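Local coordinates for 5-nitroimidazole antibiotic resistance protein (Bacteroides thetaiotaomicron, PDB 2FG9) that binds flavin-adenine dinucleotide and is probably an oxidoreductase that gives resistance to 5-nitroimidazole antibiotics, at residues Met57-Gly60 / Thr65-Leu68; Val86-Ser91 / Trp158-Asp163; Ile23-Lys28 / Glu32-Gln37. All coordinates share one frame; numbering follows the deposited sequence.

Contact 1: residues Met57-Gly60 / Thr65-Leu68; sequences MNFG and TLYL. With FAD (flavin-adenine dinucleotide), chain C.
M57 and L68 meet at the flavin end of a beta hairpin, strand 52-62 turning back into strand 65-70, within the split-barrel fold of the pyridoxamine 5'-phosphate oxidase family. M57 is a selenomethionine, and its side chain bridges hairpin and cofactor. CB lies 3.8 Å from CD2 of L68. CG, turned away from the carbonyl carbon (chi1 -79°), stands over the face of the isoalloxazine, near C4X and C10. SE then passes by the same L68 methyl, the two side chains crossing at about a right angle. A bend at chi3 (83°) brings CE back down over the pyrimidine part of the ring, where M57 CE sits 3.2 Å above N3 of FAD, a tight approach.

The next residue turns from packing to polar recognition. The backbone N-H of N58 is shared between N5 and O4 of FAD, with N58 N at 2.9 Å from N5. S113 OG and T166 OG1 of the second subunit also bond to FAD, in keeping with a flavin bound at a dimer interface.

Further along, G60 and Y67 form an antiparallel hydrogen-bonded pair. G60 N and Y67 N each give a hydrogen to the other residue's carbonyl oxygen, both at 3.0 Å. Y67 itself packs its ring onto helix 126-138. F59 N is hydrogen-bonded to Y140 OH, and the F59 ring meets F90 edge-to-face. F59 CD2 also comes 4.0 Å from L66 CD2, the two side chains slanting past each other. The CA-H of F59 points at a carbonyl already in use, F59 CA lying 3.2 Å from Y67 O.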
loop_
_atom_site.group_PDB
_atom_site.type_symbol
_atom_site.label_atom_id
_atom_site.label_comp_id
_atom_site.label_asym_id
_atom_site.label_seq_id
_atom_site.Cartn_x
_atom_site.Cartn_y
_atom_site.Cartn_z
HETATM N N MSE A 57 15.058 -3.761 20.235
HETATM C CA MSE A 57 14.271 -4.679 21.014
HETATM C C MSE A 57 12.804 -4.417 20.895
HETATM O O MSE A 57 12.388 -3.308 20.626
HETATM C CB MSE A 57 14.722 -4.606 22.482
HETATM C CG MSE A 57 16.009 -5.415 22.658
HETATM SE SE MSE A 57 16.593 -5.374 24.285
HETATM C CE MSE A 57 15.498 -6.812 25.134
ATOM N N ASN A 58 11.999 -5.452 21.089
ATOM C CA ASN A 58 10.562 -5.255 21.174
ATOM C C ASN A 58 10.206 -4.776 22.570
ATOM O O ASN A 58 11.017 -4.824 23.456
ATOM C CB ASN A 58 9.858 -6.540 20.811
ATOM C CG ASN A 58 10.121 -6.932 19.382
ATOM O OD1 ASN A 58 10.474 -8.052 19.113
ATOM N ND2 ASN A 58 10.035 -5.982 18.472
ATOM N N PHE A 59 9.011 -4.265 22.749
ATOM C CA PHE A 59 8.676 -3.623 23.969
ATOM C C PHE A 59 7.167 -3.460 24.116
ATOM O O PHE A 59 6.377 -3.588 23.142
ATOM C CB PHE A 59 9.317 -2.239 24.006
ATOM C CG PHE A 59 8.672 -1.265 23.070
ATOM C CD1 PHE A 59 9.067 -1.200 21.762
ATOM C CD2 PHE A 59 7.614 -0.472 23.481
ATOM C CE1 PHE A 59 8.453 -0.346 20.885
ATOM C CE2 PHE A 59 6.979 0.395 22.607
ATOM C CZ PHE A 59 7.388 0.443 21.311
ATOM N N GLY A 60 6.792 -3.150 25.345
ATOM C CA GLY A 60 5.505 -2.685 25.684
ATOM C C GLY A 60 5.656 -1.450 26.526
ATOM O O GLY A 60 6.701 -1.193 27.143
ATOM N N THR A 65 6.021 3.277 32.064
ATOM C CA THR A 65 6.881 2.136 32.264
ATOM C C THR A 65 7.047 1.340 30.979
ATOM O O THR A 65 6.056 1.058 30.265
ATOM C CB THR A 65 6.312 1.264 33.343
ATOM O OG1 THR A 65 5.861 2.102 34.407
ATOM C CG2 THR A 65 7.350 0.308 33.870
ATOM N N LEU A 66 8.303 1.018 30.672
ATOM C CA LEU A 66 8.634 0.185 29.528
ATOM C C LEU A 66 8.982 -1.206 30.011
ATOM O O LEU A 66 9.596 -1.359 31.075
ATOM C CB LEU A 66 9.837 0.760 28.762
ATOM C CG LEU A 66 9.518 1.993 27.930
ATOM C CD1 LEU A 66 10.806 2.669 27.502
ATOM C CD2 LEU A 66 8.737 1.607 26.742
ATOM N N TYR A 67 8.592 -2.205 29.217
ATOM C CA TYR A 67 8.846 -3.610 29.504
ATOM C C TYR A 67 9.503 -4.238 28.287
ATOM O O TYR A 67 9.056 -4.043 27.154
ATOM C CB TYR A 67 7.537 -4.350 29.811
ATOM C CG TYR A 67 6.799 -3.786 30.992
ATOM C CD1 TYR A 67 7.114 -4.168 32.289
ATOM C CD2 TYR A 67 5.834 -2.823 30.806
ATOM C CE1 TYR A 67 6.430 -3.613 33.397
ATOM C CE2 TYR A 67 5.151 -2.288 31.863
ATOM C CZ TYR A 67 5.457 -2.671 33.160
ATOM O OH TYR A 67 4.722 -2.097 34.160
ATOM N N LEU A 68 10.545 -5.002 28.539
ATOM C CA LEU A 68 11.234 -5.741 27.539
ATOM C C LEU A 68 11.490 -7.135 28.067
ATOM O O LEU A 68 11.178 -7.446 29.220
ATOM C CB LEU A 68 12.538 -5.059 27.180
ATOM C CG LEU A 68 12.408 -3.571 26.826
ATOM C CD1 LEU A 68 12.736 -2.741 27.987
ATOM C CD2 LEU A 68 13.309 -3.166 25.663
HETATM P PA FAD C . 25.283 -10.519 22.428
HETATM O O1A FAD C . 25.740 -10.444 23.875
HETATM O O2A FAD C . 25.093 -11.897 21.820
HETATM O O5B FAD C . 26.359 -9.706 21.547
HETATM C C5B FAD C . 27.121 -10.344 20.551
HETATM C C4B FAD C . 27.604 -9.306 19.540
HETATM O O4B FAD C . 26.860 -9.439 18.324
HETATM C C3B FAD C . 27.476 -7.834 19.959
HETATM O O3B FAD C . 28.497 -7.336 20.809
HETATM C C2B FAD C . 27.433 -7.179 18.591
HETATM O O2B FAD C . 28.703 -7.097 17.953
HETATM C C1B FAD C . 26.533 -8.153 17.826
HETATM N N9A FAD C . 25.098 -7.768 17.989
HETATM C C8A FAD C . 24.311 -7.884 19.103
HETATM N N7A FAD C . 23.096 -7.381 18.828
HETATM C C5A FAD C . 23.053 -6.960 17.536
HETATM C C6A FAD C . 22.021 -6.372 16.743
HETATM N N6A FAD C . 20.734 -6.669 17.009
HETATM N N1A FAD C . 22.325 -6.025 15.442
HETATM C C2A FAD C . 23.604 -6.266 14.929
HETATM N N3A FAD C . 24.616 -6.835 15.688
HETATM C C4A FAD C . 24.337 -7.190 16.992
HETATM N N1 FAD C . 16.320 -9.357 21.619
HETATM C C2 FAD C . 15.809 -9.619 22.883
HETATM O O2 FAD C . 16.475 -10.234 23.726
HETATM N N3 FAD C . 14.526 -9.216 23.179
HETATM C C4 FAD C . 13.760 -8.532 22.226
HETATM O O4 FAD C . 12.794 -7.931 22.636
HETATM C C4X FAD C . 14.272 -8.264 20.968
HETATM N N5 FAD C . 13.567 -7.593 19.977
HETATM C C5X FAD C . 14.164 -7.351 18.710
HETATM C C6 FAD C . 13.488 -6.669 17.740
HETATM C C7 FAD C . 14.071 -6.400 16.517
HETATM C C7M FAD C . 13.561 -5.112 15.953
HETATM C C8 FAD C . 15.349 -6.839 16.249
HETATM C C8M FAD C . 16.141 -6.460 15.060
HETATM C C9 FAD C . 16.039 -7.534 17.197
HETATM C C9A FAD C . 15.454 -7.768 18.432
HETATM N N10 FAD C . 16.139 -8.406 19.446
HETATM C C10 FAD C . 15.577 -8.667 20.683
HETATM C "C1'" FAD C . 17.572 -8.702 19.294
HETATM C "C2'" FAD C . 18.334 -7.886 20.308
HETATM O "O2'" FAD C . 18.929 -6.833 19.556
HETATM C "C3'" FAD C . 19.206 -8.990 20.942
HETATM O "O3'" FAD C . 19.051 -9.203 22.342
HETATM C "C4'" FAD C . 20.630 -8.761 20.577
HETATM O "O4'" FAD C . 20.766 -8.784 19.150
HETATM C "C5'" FAD C . 21.391 -9.800 21.415
HETATM O "O5'" FAD C . 21.625 -9.031 22.583
HETATM P P FAD C . 22.979 -9.114 23.444
HETATM O O1P FAD C . 22.708 -10.169 24.527
HETATM O O2P FAD C . 23.414 -7.768 23.967
HETATM O O3P FAD C . 23.934 -9.657 22.277
#

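Contact 2: residues Val86-Ser91 / Trp158-Asp163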
loop_
_atom_site.group_PDB
_atom_site.type_symbol
_atom_site.label_atom_id
_atom_site.label_comp_id
_atom_site.label_asym_id
_atom_site.label_seq_id
_atom_site.Cartn_x
_atom_site.Cartn_y
_atom_site.Cartn_z
ATOM N N VAL A 86 19.541 3.043 31.075
ATOM C CA VAL A 86 19.345 2.852 29.652
ATOM C C VAL A 86 18.661 4.060 29.029
ATOM O O VAL A 86 17.870 4.734 29.683
ATOM C CB VAL A 86 18.531 1.590 29.363
ATOM C CG1 VAL A 86 19.326 0.365 29.784
ATOM C CG2 VAL A 86 17.167 1.613 30.085
ATOM N N CYS A 87 18.972 4.321 27.758
ATOM C CA CYS A 87 18.282 5.341 26.981
ATOM C C CYS A 87 17.554 4.611 25.842
ATOM O O CYS A 87 18.168 3.973 25.000
ATOM C CB CYS A 87 19.268 6.396 26.479
ATOM S SG CYS A 87 18.484 7.776 25.632
ATOM N N ILE A 88 16.231 4.641 25.872
ATOM C CA ILE A 88 15.454 3.900 24.925
ATOM C C ILE A 88 14.757 4.864 23.977
ATOM O O ILE A 88 13.954 5.689 24.384
ATOM C CB ILE A 88 14.451 2.992 25.630
ATOM C CG1 ILE A 88 15.176 2.100 26.642
ATOM C CG2 ILE A 88 13.689 2.176 24.580
ATOM C CD1 ILE A 88 14.304 1.137 27.419
ATOM N N THR A 89 15.074 4.724 22.698
ATOM C CA THR A 89 14.685 5.683 21.666
ATOM C C THR A 89 13.811 5.062 20.605
ATOM O O THR A 89 13.950 3.886 20.268
ATOM C CB THR A 89 15.941 6.277 21.047
ATOM O OG1 THR A 89 16.668 6.965 22.071
ATOM C CG2 THR A 89 15.626 7.261 19.978
ATOM N N PHE A 90 12.882 5.860 20.097
ATOM C CA PHE A 90 11.834 5.381 19.175
ATOM C C PHE A 90 11.724 6.378 18.037
ATOM O O PHE A 90 11.851 7.572 18.274
ATOM C CB PHE A 90 10.451 5.316 19.842
ATOM C CG PHE A 90 10.428 4.619 21.169
ATOM C CD1 PHE A 90 10.872 5.260 22.311
ATOM C CD2 PHE A 90 9.911 3.344 21.289
ATOM C CE1 PHE A 90 10.809 4.637 23.530
ATOM C CE2 PHE A 90 9.879 2.717 22.488
ATOM C CZ PHE A 90 10.333 3.352 23.612
ATOM N N SER A 91 11.492 5.914 16.820
ATOM C CA SER A 91 11.212 6.851 15.761
ATOM C C SER A 91 10.395 6.263 14.670
ATOM O O SER A 91 10.571 5.113 14.325
ATOM C CB SER A 91 12.512 7.391 15.159
ATOM O OG SER A 91 12.207 8.292 14.127
ATOM N N TRP A 158 12.442 -7.250 31.662
ATOM C CA TRP A 158 13.024 -5.979 32.056
ATOM C C TRP A 158 11.916 -5.022 32.339
ATOM O O TRP A 158 11.015 -4.880 31.527
ATOM C CB TRP A 158 13.780 -5.369 30.909
ATOM C CG TRP A 158 14.851 -6.158 30.309
ATOM C CD1 TRP A 158 15.032 -7.509 30.346
ATOM C CD2 TRP A 158 15.884 -5.636 29.490
ATOM N NE1 TRP A 158 16.144 -7.851 29.614
ATOM C CE2 TRP A 158 16.682 -6.715 29.078
ATOM C CE3 TRP A 158 16.222 -4.347 29.069
ATOM C CZ2 TRP A 158 17.796 -6.546 28.265
ATOM C CZ3 TRP A 158 17.333 -4.183 28.273
ATOM C CH2 TRP A 158 18.105 -5.276 27.881
ATOM N N LYS A 159 11.968 -4.370 33.490
ATOM C CA LYS A 159 11.054 -3.289 33.816
ATOM C C LYS A 159 11.874 -2.032 33.899
ATOM O O LYS A 159 12.940 -1.998 34.541
ATOM C CB LYS A 159 10.361 -3.547 35.149
ATOM C CG LYS A 159 9.364 -2.487 35.581
ATOM C CD LYS A 159 8.725 -2.929 36.866
ATOM C CE LYS A 159 7.742 -1.887 37.377
ATOM N NZ LYS A 159 7.122 -2.309 38.672
ATOM N N VAL A 160 11.390 -1.004 33.226
ATOM C CA VAL A 160 12.110 0.271 33.127
ATOM C C VAL A 160 11.126 1.384 33.396
ATOM O O VAL A 160 10.463 1.881 32.462
ATOM C CB VAL A 160 12.727 0.477 31.734
ATOM C CG1 VAL A 160 13.571 1.743 31.724
ATOM C CG2 VAL A 160 13.562 -0.734 31.319
ATOM N N PRO A 161 10.994 1.759 34.675
ATOM C CA PRO A 161 10.181 2.940 34.947
ATOM C C PRO A 161 10.862 4.119 34.287
ATOM O O PRO A 161 12.092 4.252 34.387
ATOM C CB PRO A 161 10.206 3.071 36.472
ATOM C CG PRO A 161 10.669 1.696 37.010
ATOM C CD PRO A 161 11.560 1.156 35.895
ATOM N N VAL A 162 10.082 4.929 33.579
ATOM C CA VAL A 162 10.641 5.998 32.778
ATOM C C VAL A 162 10.773 7.231 33.614
ATOM O O VAL A 162 9.763 7.801 34.032
ATOM C CB VAL A 162 9.771 6.320 31.559
ATOM C CG1 VAL A 162 10.263 7.615 30.861
ATOM C CG2 VAL A 162 9.808 5.176 30.612
ATOM N N ASP A 163 12.013 7.665 33.814
ATOM C CA ASP A 163 12.288 8.844 34.637
ATOM C C ASP A 163 12.251 10.137 33.840
ATOM O O ASP A 163 11.937 11.188 34.382
ATOM C CB ASP A 163 13.631 8.686 35.342
ATOM C CG ASP A 163 13.594 7.600 36.387
ATOM O OD1 ASP A 163 12.581 7.516 37.106
ATOM O OD2 ASP A 163 14.558 6.820 36.478
#
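V160 puts its two methyls on two different residues of strand 85-99, and nothing polar passes between the segments. CG1 stands opposite the backbone N (chi1 -175°) and reaches V86, lying 4.0 Å from V86 CG2; the two branched side chains slant across one another. V160 CG2 faces the next inward residue, I88, at a looser 4.4 Å from I88 CD1. On the I88 side, an anti chi2 (-180°) holds CD1 extended toward V160.

The backbones stay well apart, 8.4 Å between V86 CA and V160 CA, too far for strand pairing. Each strand finds its hydrogen bonds elsewhere: 85-99 lies between 41-46 and 106-123, while this part of 156-175 runs beside 65-70. The contact therefore spans the interior of the split beta-barrel, joining staves that are not neighbours at this point through side chains alone. V43 packs on both V86 and I88, L66 adds to I88, and L80 from helix 75-82 closes over V86 and W158.

Alternation along strand 86-91 gives its other face a different task. C87 and T89 turn from V160 toward the second subunit, where C87 packs on Y53 of that subunit and T89 OG1 is hydrogen-bonded to V54 O of the second subunit. Two residues beyond T89, S91 touches a bound FAD, while its hydroxyl is hydrogen-bonded to E112 O of its own chain.

Contact 3: residues Ile23-Lys28 / Glu32-Gln37; sequences IVIEDK and ESIILQ
K28 O receives the backbone N-H of E32 in a nearly straight bond, 2.9 Å from E32 N with 167° at the hydrogen, the i to i+4 link of the first turn of helix 28-37. D27 holds the N-cap position just before it, its OD1 making a weak hydrogen bond to Q29 N. The whole is a strand-to-helix turn: the chain leaves strand 15-25 and swings into helix 28-37, packed on strands 85-99 and 106-123 of the split barrel.

The same carbonyl oxygen is hemmed in by the E32 side chain, whose CB and CG each lie 3.4 Å from K28 O. E32 CG is placed beside its own backbone N (chi1 -77°), and the extended chain beyond carries the carboxylate back along the helix toward K28. There the approach is through carbon: K28 CE comes to 3.2 Å from E32 OE2. The ammonium stays beyond salt-bridge distance of E32; K28 NZ has its salt bridge with D64 OD1, though the position of NZ is less sure. The oxygen OE2 has its hydrogen bond with Y61 OH, and any attraction between K28 and E32 is probably secondary. K28 itself is exposed, extended all the way to its tip.

A second, apolar link lies two residues on, on the buried side of the helix. I25 and I34 both carry CG1 beside the backbone N, and their extended chains reach toward each other from strand and helix. I25 also packs on V169 and bonds through its backbone to G167, a residue of the FAD pocket; its side chain is about 7 Å from a bound FAD. I34 rests on L92 and E112, and it meets I25 tip to tip, I34 CD1 lying 3.9 Å from I25 CD1.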
loop_
_atom_site.group_PDB
_atom_site.type_symbol
_atom_site.label_atom_id
_atom_site.label_comp_id
_atom_site.label_asym_id
_atom_site.label_seq_id
_atom_site.Cartn_x
_atom_site.Cartn_y
_atom_site.Cartn_z
ATOM N N ILE A 23 12.555 20.515 16.837
ATOM C CA ILE A 23 11.602 21.140 17.704
ATOM C C ILE A 23 11.281 20.143 18.806
ATOM O O ILE A 23 11.217 18.953 18.562
ATOM C CB ILE A 23 10.351 21.528 16.947
ATOM C CG1 ILE A 23 10.708 22.437 15.766
ATOM C CG2 ILE A 23 9.406 22.245 17.874
ATOM N N VAL A 24 11.110 20.642 20.019
ATOM C CA VAL A 24 10.777 19.819 21.157
ATOM C C VAL A 24 9.272 19.564 21.163
ATOM O O VAL A 24 8.475 20.471 20.952
ATOM C CB VAL A 24 11.224 20.501 22.468
ATOM C CG1 VAL A 24 10.615 19.805 23.703
ATOM C CG2 VAL A 24 12.763 20.537 22.572
ATOM N N ILE A 25 8.898 18.314 21.369
ATOM C CA ILE A 25 7.505 17.925 21.569
ATOM C C ILE A 25 7.270 17.895 23.087
ATOM O O ILE A 25 7.905 17.113 23.809
ATOM C CB ILE A 25 7.225 16.555 20.952
ATOM C CG1 ILE A 25 7.490 16.577 19.447
ATOM C CG2 ILE A 25 5.781 16.098 21.223
ATOM C CD1 ILE A 25 7.448 15.196 18.815
ATOM N N GLU A 26 6.390 18.785 23.556
ATOM C CA GLU A 26 6.046 18.897 24.966
ATOM C C GLU A 26 4.933 17.915 25.375
ATOM O O GLU A 26 4.960 17.391 26.482
ATOM C CB GLU A 26 5.598 20.340 25.312
ATOM C CG GLU A 26 6.705 21.339 25.654
ATOM N N ASP A 27 3.966 17.698 24.487
ATOM C CA ASP A 27 2.727 16.976 24.785
ATOM C C ASP A 27 3.005 15.496 25.067
ATOM O O ASP A 27 3.438 14.768 24.191
ATOM C CB ASP A 27 1.764 17.176 23.593
ATOM C CG ASP A 27 0.468 16.338 23.682
ATOM O OD1 ASP A 27 0.075 15.875 24.781
ATOM O OD2 ASP A 27 -0.174 16.157 22.617
ATOM N N LYS A 28 2.770 15.075 26.309
ATOM C CA LYS A 28 3.080 13.712 26.766
ATOM C C LYS A 28 2.315 12.622 26.005
ATOM O O LYS A 28 2.860 11.549 25.721
ATOM C CB LYS A 28 2.820 13.575 28.285
ATOM C CG LYS A 28 3.055 12.158 28.822
ATOM C CD LYS A 28 3.031 12.051 30.345
ATOM C CE LYS A 28 2.979 10.578 30.732
ATOM N NZ LYS A 28 3.062 10.301 32.191
ATOM N N GLU A 32 3.891 9.648 23.857
ATOM C CA GLU A 32 3.389 8.288 24.043
ATOM C C GLU A 32 2.802 7.726 22.775
ATOM O O GLU A 32 2.940 6.531 22.504
ATOM C CB GLU A 32 2.372 8.254 25.170
ATOM C CG GLU A 32 3.018 8.297 26.510
ATOM C CD GLU A 32 2.024 8.419 27.647
ATOM O OE1 GLU A 32 0.868 8.799 27.354
ATOM O OE2 GLU A 32 2.401 8.140 28.817
ATOM N N SER A 33 2.189 8.579 21.956
ATOM C CA SER A 33 1.669 8.107 20.666
ATOM C C SER A 33 2.785 7.598 19.763
ATOM O O SER A 33 2.619 6.590 19.076
ATOM C CB SER A 33 0.883 9.199 19.936
ATOM O OG SER A 33 0.454 8.714 18.670
ATOM N N ILE A 34 3.926 8.286 19.780
ATOM C CA ILE A 34 5.071 7.869 18.990
ATOM C C ILE A 34 5.535 6.527 19.502
ATOM O O ILE A 34 5.748 5.601 18.731
ATOM C CB ILE A 34 6.230 8.911 19.047
ATOM C CG1 ILE A 34 5.768 10.215 18.424
ATOM C CG2 ILE A 34 7.437 8.424 18.264
ATOM C CD1 ILE A 34 6.574 11.399 18.799
ATOM N N ILE A 35 5.692 6.422 20.817
ATOM C CA ILE A 35 6.118 5.167 21.431
ATOM C C ILE A 35 5.169 4.024 21.037
ATOM O O ILE A 35 5.597 2.919 20.700
ATOM C CB ILE A 35 6.181 5.321 22.978
ATOM C CG1 ILE A 35 7.268 6.312 23.376
ATOM C CG2 ILE A 35 6.423 3.971 23.694
ATOM C CD1 ILE A 35 7.296 6.594 24.851
ATOM N N LEU A 36 3.877 4.297 21.103
ATOM C CA LEU A 36 2.867 3.286 20.824
ATOM C C LEU A 36 2.826 2.890 19.351
ATOM O O LEU A 36 2.494 1.756 19.029
ATOM C CB LEU A 36 1.500 3.759 21.326
ATOM C CG LEU A 36 1.393 3.902 22.871
ATOM C CD1 LEU A 36 0.030 4.520 23.315
ATOM C CD2 LEU A 36 1.648 2.557 23.609
ATOM N N GLN A 37 3.180 3.807 18.466
ATOM C CA GLN A 37 3.265 3.522 17.036
ATOM C C GLN A 37 4.499 2.716 16.660
ATOM O O GLN A 37 4.536 2.121 15.591
ATOM C CB GLN A 37 3.289 4.830 16.221
ATOM C CG GLN A 37 1.933 5.569 16.182
ATOM C CD GLN A 37 1.973 6.823 15.290
ATOM O OE1 GLN A 37 1.795 6.720 14.063
ATOM N NE2 GLN A 37 2.210 8.016 15.900
#

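Overall arrangement
Contacts 1 and 2 are direct neighbours, their centres about 8 Å apart: strands 65-70 and 156-175 pair side by side, with L68 O 2.8 Å from W158 N and L66 O 2.8 Å from V160 N, both probable hydrogen bonds. Contact 3 sits farther off, about 16 Å from contact 1 and 14 Å from contact 2, centre to centre. Aromatic rings bridge the gap: F59 of contact 1 meets F90 of contact 2, and F90 CE2 lies 3.9 Å from I35 CG2 in the helix of contact 3. In contact 1 N58 N is hydrogen-bonded to the flavin, while S91 of contact 2 touches a bound FAD and the I25 side chain of contact 3 lies near one.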